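PDB 3AHP: CutA1 from Shewanella, which is of uncertain function but belongs to the trimeric CutA1 family, named for tolerance of divalent metal ions. Local coordinates for residues 8-13 and 58-63; 62-67 and 100-105. One frame throughout, in Å; residues are numbered along the deposited sequence.

Contact 1 joins two neighbouring strands, 6-13 and 50-64, near the middle of the chain, about 3 Å between its centre and that of the chain; contact 2 lies about 14 Å away, centre to centre, where the end of strand 50-64 meets the C-terminal helix 96-105. The two share K62 and C63, so segment 62-67 overlaps the end of 58-63. Along the chain the order is 8-13, then 58-63 running into 62-67, and last 100-105. One long strand thus pairs inside the antiparallel sheet and then packs against the final helix. Both contacts also reach the second subunit, which ties this strand to the trimer as well as to the chain's own fold.

Contact 1: residues 8-13 and 58-63; sequences LIFTTC and PMQIKC
I9 and I61 face each other as an antiparallel hydrogen-bonded pair: I9 N gives a bond to I61 O at 2.9 Å. I61 N returns one to I9 O at 2.8 Å. T11 and M59 repeat the pattern two residues on, with T11 N to M59 O at 3.0 Å. The return bond, from M59 N to T11 O, measures 2.8 Å. Between these pairs, Q60 CA leans on I9 O in a CA-H...O contact. On the face carrying I9, T11, M59 and I61, the CG2 branch of I9 meets CD1 of I61 at 3.8 Å as the two side chains slant across each other. T11 CG2 lies alongside M59 CB (3.6 Å), a placement that follows from OG1 standing anti to the backbone N (chi1 -173°); OG1 itself bonds to the backbone O of E85 in the same chain. Farther along, the sulfurs C13 SG and M59 SD come to 4.1 Å, under helix 16-28, while I9 and C63 reach helix 68-78. The other face carries L8, F10, Q60 and K62. Here L8 CD1 runs beside K62 CG at 3.6 Å, and CG of Q60 approaches CE2 of the F10 ring obliquely. This face looks into the trimer: F10 packs on F10 of the second subunit and on L8 of the third, and K62 NZ makes a salt bridge with E85 of the second subunit. Helices behind one face and neighbouring subunits against the other are consistent with the ferredoxin-like alpha/beta fold of CutA1 and its GlnB-like relatives, in which strands 6-13 and 50-64 are adjacent members of the antiparallel sheet.

Contact 2: residues 62-67 and 100-105; sequences KCMTTD and QWIKDN
M64 CG stands anti to its own carbonyl carbon (chi1 -54°), and the chain, bent again at chi2 and chi3, curls the thioether over the helix, bringing SD to 3.6 Å from K103 CA. In I102 the CG2 branch is the one anti to the backbone N, which sets this methyl against the strand, 3.9 Å from C63 C and 4.0 Å from M64 SD. The sulfur therefore touches both I102 and K103, while the terminal methyl continues outward, with M64 CE 3.7 Å from K103 CD on the aliphatic part of the lysine. K62 CB adds a looser touch on I102 CD1 at 4.3 Å. Side-chain packing, mostly apolar, makes up the contact. With an alanine at M64, the side of I102 CG2 is likely to lose its cover and the K103 methylenes their partner at the strand end. The short strand segment 62-64 and helix 100-105 run at 61° to each other, their axes 7.8 Å apart at closest. Strand 34-38 lies against K62. The C-terminal helix 96-105 rests on the end of strand 50-64 and on Q6 of strand 6-13, which meets both M64 and I102.

Contact 1: residues 8-13 and 58-63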
loop_
_atom_site.group_PDB
_atom_site.type_symbol
_atom_site.label_atom_id
_atom_site.label_comp_id
_atom_site.label_asym_id
_atom_site.label_seq_id
_atom_site.Cartn_x
_atom_site.Cartn_y
_atom_site.Cartn_z
ATOM N N LEU B 8 3.552 8.049 -3.752
ATOM C CA LEU B 8 3.907 6.831 -3.043
ATOM C C LEU B 8 4.367 5.760 -4.026
ATOM O O LEU B 8 3.633 5.373 -4.920
ATOM C CB LEU B 8 2.699 6.343 -2.247
ATOM C CG LEU B 8 2.870 5.181 -1.274
ATOM C CD1 LEU B 8 3.938 5.503 -0.277
ATOM C CD2 LEU B 8 1.533 4.846 -0.599
ATOM N N ILE B 9 5.606 5.310 -3.863
ATOM C CA ILE B 9 6.199 4.292 -4.730
ATOM C C ILE B 9 6.281 2.954 -4.016
ATOM O O ILE B 9 6.703 2.884 -2.857
ATOM C CB ILE B 9 7.614 4.690 -5.171
ATOM C CG1 ILE B 9 7.545 5.921 -6.071
ATOM C CG2 ILE B 9 8.306 3.517 -5.890
ATOM C CD1 ILE B 9 8.905 6.402 -6.560
ATOM N N PHE B 10 5.854 1.898 -4.703
ATOM C CA PHE B 10 5.997 0.542 -4.173
ATOM C C PHE B 10 7.055 -0.173 -4.966
ATOM O O PHE B 10 7.079 -0.098 -6.195
ATOM C CB PHE B 10 4.687 -0.253 -4.269
ATOM C CG PHE B 10 3.583 0.295 -3.439
ATOM C CD1 PHE B 10 2.757 1.298 -3.934
ATOM C CD2 PHE B 10 3.366 -0.179 -2.158
ATOM C CE1 PHE B 10 1.728 1.834 -3.139
ATOM C CE2 PHE B 10 2.345 0.332 -1.375
ATOM C CZ PHE B 10 1.532 1.352 -1.861
ATOM N N THR B 11 7.882 -0.934 -4.271
ATOM C CA THR B 11 8.892 -1.741 -4.933
ATOM C C THR B 11 9.329 -2.856 -4.002
ATOM O O THR B 11 8.796 -3.012 -2.932
ATOM C CB THR B 11 10.100 -0.890 -5.392
ATOM O OG1 THR B 11 10.974 -1.698 -6.180
ATOM C CG2 THR B 11 10.866 -0.346 -4.216
ATOM N N THR B 12 10.326 -3.614 -4.402
ATOM C CA THR B 12 10.547 -4.921 -3.820
ATOM C C THR B 12 12.016 -5.232 -4.004
ATOM O O THR B 12 12.589 -4.829 -4.992
ATOM C CB THR B 12 9.690 -5.962 -4.568
ATOM O OG1 THR B 12 8.785 -6.603 -3.660
ATOM C CG2 THR B 12 10.561 -6.968 -5.276
ATOM N N CYS B 13 12.654 -5.829 -3.006
ATOM C CA CYS B 13 14.029 -6.287 -3.148
ATOM C C CYS B 13 14.138 -7.751 -2.785
ATOM O O CYS B 13 13.356 -8.228 -1.977
ATOM C CB CYS B 13 14.954 -5.468 -2.256
ATOM S SG CYS B 13 15.288 -3.809 -2.862
ATOM N N PRO B 58 9.660 -5.861 0.823
ATOM C CA PRO B 58 8.831 -4.816 0.263
ATOM C C PRO B 58 9.265 -3.418 0.660
ATOM O O PRO B 58 9.740 -3.249 1.718
ATOM C CB PRO B 58 7.485 -5.160 0.838
ATOM C CG PRO B 58 7.758 -5.770 2.026
ATOM C CD PRO B 58 8.963 -6.530 1.911
ATOM N N MET B 59 9.143 -2.445 -0.222
ATOM C CA MET B 59 9.533 -1.067 0.108
ATOM C C MET B 59 8.449 -0.047 -0.259
ATOM O O MET B 59 7.902 -0.098 -1.354
ATOM C CB MET B 59 10.835 -0.688 -0.598
ATOM C CG MET B 59 12.066 -1.372 -0.064
ATOM S SD MET B 59 13.572 -0.734 -0.825
ATOM C CE MET B 59 14.082 0.446 0.392
ATOM N N GLN B 60 8.173 0.891 0.645
ATOM C CA GLN B 60 7.429 2.094 0.289
ATOM C C GLN B 60 8.335 3.323 0.266
ATOM O O GLN B 60 9.021 3.600 1.236
ATOM C CB GLN B 60 6.293 2.350 1.272
ATOM C CG GLN B 60 5.188 1.301 1.332
ATOM C CD GLN B 60 4.113 1.690 2.355
ATOM O OE1 GLN B 60 3.172 0.928 2.603
ATOM N NE2 GLN B 60 4.269 2.886 2.969
ATOM N N ILE B 61 8.311 4.068 -0.835
ATOM C CA ILE B 61 9.085 5.312 -0.945
ATOM C C ILE B 61 8.164 6.529 -0.982
ATOM O O ILE B 61 7.242 6.595 -1.793
ATOM C CB ILE B 61 9.973 5.354 -2.218
ATOM C CG1 ILE B 61 10.982 4.196 -2.229
ATOM C CG2 ILE B 61 10.682 6.689 -2.310
ATOM C CD1 ILE B 61 11.377 3.724 -3.632
ATOM N N LYS B 62 8.416 7.502 -0.118
ATOM C CA LYS B 62 7.628 8.710 -0.177
ATOM C C LYS B 62 8.475 9.867 -0.645
ATOM O O LYS B 62 9.565 10.107 -0.114
ATOM C CB LYS B 62 6.947 8.996 1.160
ATOM C CG LYS B 62 5.939 7.922 1.554
ATOM C CD LYS B 62 6.039 7.592 3.026
ATOM C CE LYS B 62 6.850 6.336 3.281
ATOM N NZ LYS B 62 5.949 5.217 3.712
ATOM N N CYS B 63 7.991 10.553 -1.676
ATOM C CA CYS B 63 8.816 11.481 -2.417
ATOM C C CYS B 63 8.023 12.527 -3.181
ATOM O O CYS B 63 6.817 12.400 -3.371
ATOM C CB CYS B 63 9.693 10.707 -3.393
ATOM S SG CYS B 63 8.814 10.084 -4.817
#

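Contact 2: residues 62-67 and 100-105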
loop_
_atom_site.group_PDB
_atom_site.type_symbol
_atom_site.label_atom_id
_atom_site.label_comp_id
_atom_site.label_asym_id
_atom_site.label_seq_id
_atom_site.Cartn_x
_atom_site.Cartn_y
_atom_site.Cartn_z
ATOM N N LYS B 62 8.416 7.502 -0.118
ATOM C CA LYS B 62 7.628 8.710 -0.177
ATOM C C LYS B 62 8.475 9.867 -0.645
ATOM O O LYS B 62 9.565 10.107 -0.114
ATOM C CB LYS B 62 6.947 8.996 1.160
ATOM C CG LYS B 62 5.939 7.922 1.554
ATOM C CD LYS B 62 6.039 7.592 3.026
ATOM C CE LYS B 62 6.850 6.336 3.281
ATOM N NZ LYS B 62 5.949 5.217 3.712
ATOM N N CYS B 63 7.991 10.553 -1.676
ATOM C CA CYS B 63 8.816 11.481 -2.417
ATOM C C CYS B 63 8.023 12.527 -3.181
ATOM O O CYS B 63 6.817 12.400 -3.371
ATOM C CB CYS B 63 9.693 10.707 -3.393
ATOM S SG CYS B 63 8.814 10.084 -4.817
ATOM N N MET B 64 8.739 13.537 -3.664
ATOM C CA MET B 64 8.220 14.490 -4.646
ATOM C C MET B 64 8.238 13.940 -6.070
ATOM O O MET B 64 9.228 13.392 -6.536
ATOM C CB MET B 64 9.050 15.764 -4.595
ATOM C CG MET B 64 9.139 16.369 -3.209
ATOM S SD MET B 64 7.592 17.118 -2.664
ATOM C CE MET B 64 7.226 18.211 -4.044
ATOM N N THR B 65 7.136 14.112 -6.771
ATOM C CA THR B 65 7.039 13.628 -8.130
ATOM C C THR B 65 8.223 14.148 -8.913
ATOM O O THR B 65 8.660 13.580 -9.905
ATOM C CB THR B 65 5.756 14.153 -8.737
ATOM O OG1 THR B 65 4.659 13.592 -8.014
ATOM C CG2 THR B 65 5.662 13.825 -10.225
ATOM N N THR B 66 8.728 15.272 -8.461
ATOM C CA THR B 66 9.757 15.975 -9.194
ATOM C C THR B 66 11.096 15.205 -9.163
ATOM O O THR B 66 11.786 15.104 -10.165
ATOM C CB THR B 66 9.853 17.431 -8.671
ATOM O OG1 THR B 66 10.074 18.304 -9.764
ATOM C CG2 THR B 66 10.922 17.625 -7.599
ATOM N N ASP B 67 11.379 14.551 -8.041
ATOM C CA ASP B 67 12.560 13.722 -7.917
ATOM C C ASP B 67 12.404 12.387 -8.625
ATOM O O ASP B 67 13.349 11.608 -8.663
ATOM C CB ASP B 67 12.886 13.439 -6.448
ATOM C CG ASP B 67 12.957 14.683 -5.607
ATOM O OD1 ASP B 67 13.703 15.620 -5.958
ATOM O OD2 ASP B 67 12.337 14.676 -4.528
ATOM N N GLN B 100 4.800 18.942 3.611
ATOM C CA GLN B 100 5.843 19.915 3.741
ATOM C C GLN B 100 7.205 19.328 3.971
ATOM O O GLN B 100 8.110 19.629 3.265
ATOM C CB GLN B 100 5.482 20.859 4.864
ATOM C CG GLN B 100 6.020 22.252 4.760
ATOM C CD GLN B 100 5.813 22.883 3.437
ATOM O OE1 GLN B 100 6.733 23.028 2.675
ATOM N NE2 GLN B 100 4.608 23.297 3.169
ATOM N N TRP B 101 7.343 18.502 4.984
ATOM C CA TRP B 101 8.634 17.931 5.338
ATOM C C TRP B 101 9.259 17.189 4.175
ATOM O O TRP B 101 10.460 17.320 3.928
ATOM C CB TRP B 101 8.484 16.978 6.515
ATOM C CG TRP B 101 9.726 16.200 6.842
ATOM C CD1 TRP B 101 10.898 16.697 7.327
ATOM C CD2 TRP B 101 9.880 14.776 6.807
ATOM N NE1 TRP B 101 11.782 15.673 7.582
ATOM C CE2 TRP B 101 11.182 14.484 7.268
ATOM C CE3 TRP B 101 9.039 13.716 6.441
ATOM C CZ2 TRP B 101 11.663 13.178 7.377
ATOM C CZ3 TRP B 101 9.529 12.423 6.514
ATOM C CH2 TRP B 101 10.832 12.165 6.979
ATOM N N ILE B 102 8.436 16.384 3.500
ATOM C CA ILE B 102 8.784 15.778 2.225
ATOM C C ILE B 102 9.228 16.812 1.225
ATOM O O ILE B 102 10.230 16.631 0.558
ATOM C CB ILE B 102 7.600 15.000 1.624
ATOM C CG1 ILE B 102 7.184 13.864 2.566
ATOM C CG2 ILE B 102 7.969 14.460 0.243
ATOM C CD1 ILE B 102 5.948 13.067 2.105
ATOM N N LYS B 103 8.438 17.870 1.086
ATOM C CA LYS B 103 8.748 18.980 0.181
ATOM C C LYS B 103 10.081 19.677 0.519
ATOM O O LYS B 103 10.863 20.009 -0.373
ATOM C CB LYS B 103 7.566 19.965 0.145
ATOM C CG LYS B 103 7.817 21.281 -0.561
ATOM C CD LYS B 103 7.311 21.277 -1.980
ATOM C CE LYS B 103 7.201 22.699 -2.524
ATOM N NZ LYS B 103 5.782 23.164 -2.520
ATOM N N ASP B 104 10.377 19.802 1.808
ATOM C CA ASP B 104 11.538 20.554 2.268
ATOM C C ASP B 104 12.821 19.749 2.286
ATOM O O ASP B 104 13.895 20.311 2.450
ATOM C CB ASP B 104 11.301 21.094 3.671
ATOM C CG ASP B 104 10.366 22.258 3.683
ATOM O OD1 ASP B 104 10.268 22.959 2.645
ATOM O OD2 ASP B 104 9.706 22.442 4.725
ATOM N N ASN B 105 12.705 18.430 2.230
ATOM C CA ASN B 105 13.865 17.562 2.352
ATOM C C ASN B 105 14.516 17.269 1.006
ATOM O O ASN B 105 15.624 16.733 0.935
ATOM C CB ASN B 105 13.485 16.267 3.054
ATOM C CG ASN B 105 14.662 15.625 3.745
ATOM O OD1 ASN B 105 15.500 14.981 3.104
ATOM N ND2 ASN B 105 14.745 15.805 5.062
#